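Local coordinates for uncharacterized protein (Slackia heliotrinireducens DSM 20476, PDB 4S1P), which is probably an SGNH-type esterase of the GDSL-like lipase/acylhydrolase family, its natural substrate not established, at residues Ala24-Ala29 against Leu175-Leu180. Residues are numbered along the deposited sequence; the frame is centred on the assembly and turned at random.
Sequences AELLTA and LAALVL
The carbonyl oxygen A177 O lies 3.8 Å from L26 CD1, the closest approach of that side chain to 175-180, and no hydrogen bond is involved. None crosses between 24-29 and 175-180; the side-chain pairs are methyl on methyl, beside this one methyl-to-carbonyl contact. L26 CD1 also packs on A177 CB at 4.0 Å and on L178 CD2 at 3.9 Å; the other L26 methyl, CD2, approaches L178 CD2 at 4.1 Å. One leucine therefore spans a small surface made by a backbone carbonyl, an alanine methyl and a leucine branch. L26 reaches it with CG anti to its carbonyl carbon (chi1 -73°), while the CB of L178 is directed away and CD2 alone returns to the contact. The two leucine side chains cross at about a right angle. The backbones stay apart, L26 CA to L178 CA being 7.8 Å, and 141 Å² is buried in all, with L26 itself exposed and A177 buried. T28, with positive phi (45°), is the first residue after the helix to leave helical angles, and A29 N donates to A24 O at 2.9 Å, the 6→1 bond of a Schellman motif. In this parallel α/β fold, helix 170-184 packs against helix 19-27, also through A177 on M19 and M22 and L27 on A181, and against helix 149-154 through L175 and V179, while L27 and A29 touch strand 4-10.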
loop_
_atom_site.group_PDB
_atom_site.type_symbol
_atom_site.label_atom_id
_atom_site.label_comp_id
_atom_site.label_asym_id
_atom_site.label_seq_id
_atom_site.Cartn_x
_atom_site.Cartn_y
_atom_site.Cartn_z
ATOM N N ALA A 24 -4.777 12.582 5.334
ATOM C CA ALA A 24 -4.380 13.971 5.274
ATOM C C ALA A 24 -4.892 14.740 6.499
ATOM O O ALA A 24 -4.181 15.561 7.093
ATOM C CB ALA A 24 -4.902 14.625 4.032
ATOM N N GLU A 25 -6.150 14.485 6.861
ATOM C CA GLU A 25 -6.714 15.224 7.994
ATOM C C GLU A 25 -6.135 14.722 9.319
ATOM O O GLU A 25 -5.893 15.519 10.235
ATOM C CB GLU A 25 -8.246 15.125 7.941
ATOM C CG GLU A 25 -8.943 16.268 8.617
ATOM C CD GLU A 25 -10.433 16.351 8.261
ATOM O OE1 GLU A 25 -10.781 17.068 7.264
ATOM O OE2 GLU A 25 -11.215 15.696 8.982
ATOM N N LEU A 26 -5.875 13.415 9.440
ATOM C CA LEU A 26 -5.240 12.856 10.627
ATOM C C LEU A 26 -3.853 13.440 10.899
ATOM O O LEU A 26 -3.484 13.661 12.050
ATOM C CB LEU A 26 -5.120 11.339 10.548
ATOM C CG LEU A 26 -6.408 10.545 10.713
ATOM C CD1 LEU A 26 -6.203 9.096 10.311
ATOM C CD2 LEU A 26 -6.898 10.576 12.154
ATOM N N LEU A 27 -3.092 13.669 9.827
ATOM C CA LEU A 27 -1.711 14.089 9.958
ATOM C C LEU A 27 -1.501 15.599 9.694
ATOM O O LEU A 27 -0.363 16.077 9.735
ATOM C CB LEU A 27 -0.844 13.267 8.998
ATOM C CG LEU A 27 -0.634 11.810 9.371
ATOM C CD1 LEU A 27 0.115 11.081 8.259
ATOM C CD2 LEU A 27 0.126 11.619 10.692
ATOM N N THR A 28 -2.569 16.325 9.401
ATOM C CA THR A 28 -2.497 17.697 8.881
ATOM C C THR A 28 -1.452 17.796 7.771
ATOM O O THR A 28 -0.571 18.624 7.783
ATOM C CB THR A 28 -2.223 18.729 10.007
ATOM O OG1 THR A 28 -3.067 18.435 11.121
ATOM C CG2 THR A 28 -2.483 20.139 9.513
ATOM N N ALA A 29 -1.578 16.878 6.828
ATOM C CA ALA A 29 -0.640 16.726 5.738
ATOM C C ALA A 29 -1.230 16.999 4.371
ATOM O O ALA A 29 -2.456 16.896 4.162
ATOM C CB ALA A 29 -0.075 15.303 5.747
ATOM N N LEU A 175 -9.333 2.152 9.372
ATOM C CA LEU A 175 -8.313 1.447 10.050
ATOM C C LEU A 175 -6.968 1.586 9.311
ATOM O O LEU A 175 -5.933 1.872 9.917
ATOM C CB LEU A 175 -8.695 -0.015 10.143
ATOM C CG LEU A 175 -7.663 -0.897 10.819
ATOM C CD1 LEU A 175 -7.332 -0.420 12.235
ATOM C CD2 LEU A 175 -8.174 -2.324 10.832
ATOM N N ALA A 176 -6.989 1.440 8.002
ATOM C CA ALA A 176 -5.740 1.648 7.240
ATOM C C ALA A 176 -5.175 3.050 7.435
ATOM O O ALA A 176 -3.990 3.206 7.617
ATOM C CB ALA A 176 -5.998 1.397 5.793
ATOM N N ALA A 177 -6.038 4.058 7.387
ATOM C CA ALA A 177 -5.599 5.433 7.616
ATOM C C ALA A 177 -4.978 5.594 8.993
ATOM O O ALA A 177 -3.969 6.268 9.138
ATOM C CB ALA A 177 -6.743 6.410 7.437
ATOM N N LEU A 178 -5.599 5.003 10.008
ATOM C CA LEU A 178 -5.072 5.121 11.379
ATOM C C LEU A 178 -3.717 4.431 11.522
ATOM O O LEU A 178 -2.789 4.958 12.151
ATOM C CB LEU A 178 -6.066 4.558 12.402
ATOM C CG LEU A 178 -7.341 5.361 12.599
ATOM C CD1 LEU A 178 -8.317 4.486 13.361
ATOM C CD2 LEU A 178 -7.082 6.689 13.293
ATOM N N VAL A 179 -3.570 3.270 10.885
ATOM C CA VAL A 179 -2.299 2.577 10.920
ATOM C C VAL A 179 -1.192 3.376 10.194
ATOM O O VAL A 179 -0.069 3.516 10.659
ATOM C CB VAL A 179 -2.457 1.157 10.316
ATOM C CG1 VAL A 179 -1.120 0.461 10.204
ATOM C CG2 VAL A 179 -3.401 0.287 11.165
ATOM N N LEU A 180 -1.526 3.873 9.013
ATOM C CA LEU A 180 -0.590 4.686 8.253
ATOM C C LEU A 180 -0.213 5.951 9.033
ATOM O O LEU A 180 0.955 6.317 9.081
ATOM C CB LEU A 180 -1.144 5.040 6.864
ATOM C CG LEU A 180 -1.131 3.900 5.859
ATOM C CD1 LEU A 180 -2.190 4.110 4.778
ATOM C CD2 LEU A 180 0.247 3.727 5.253
#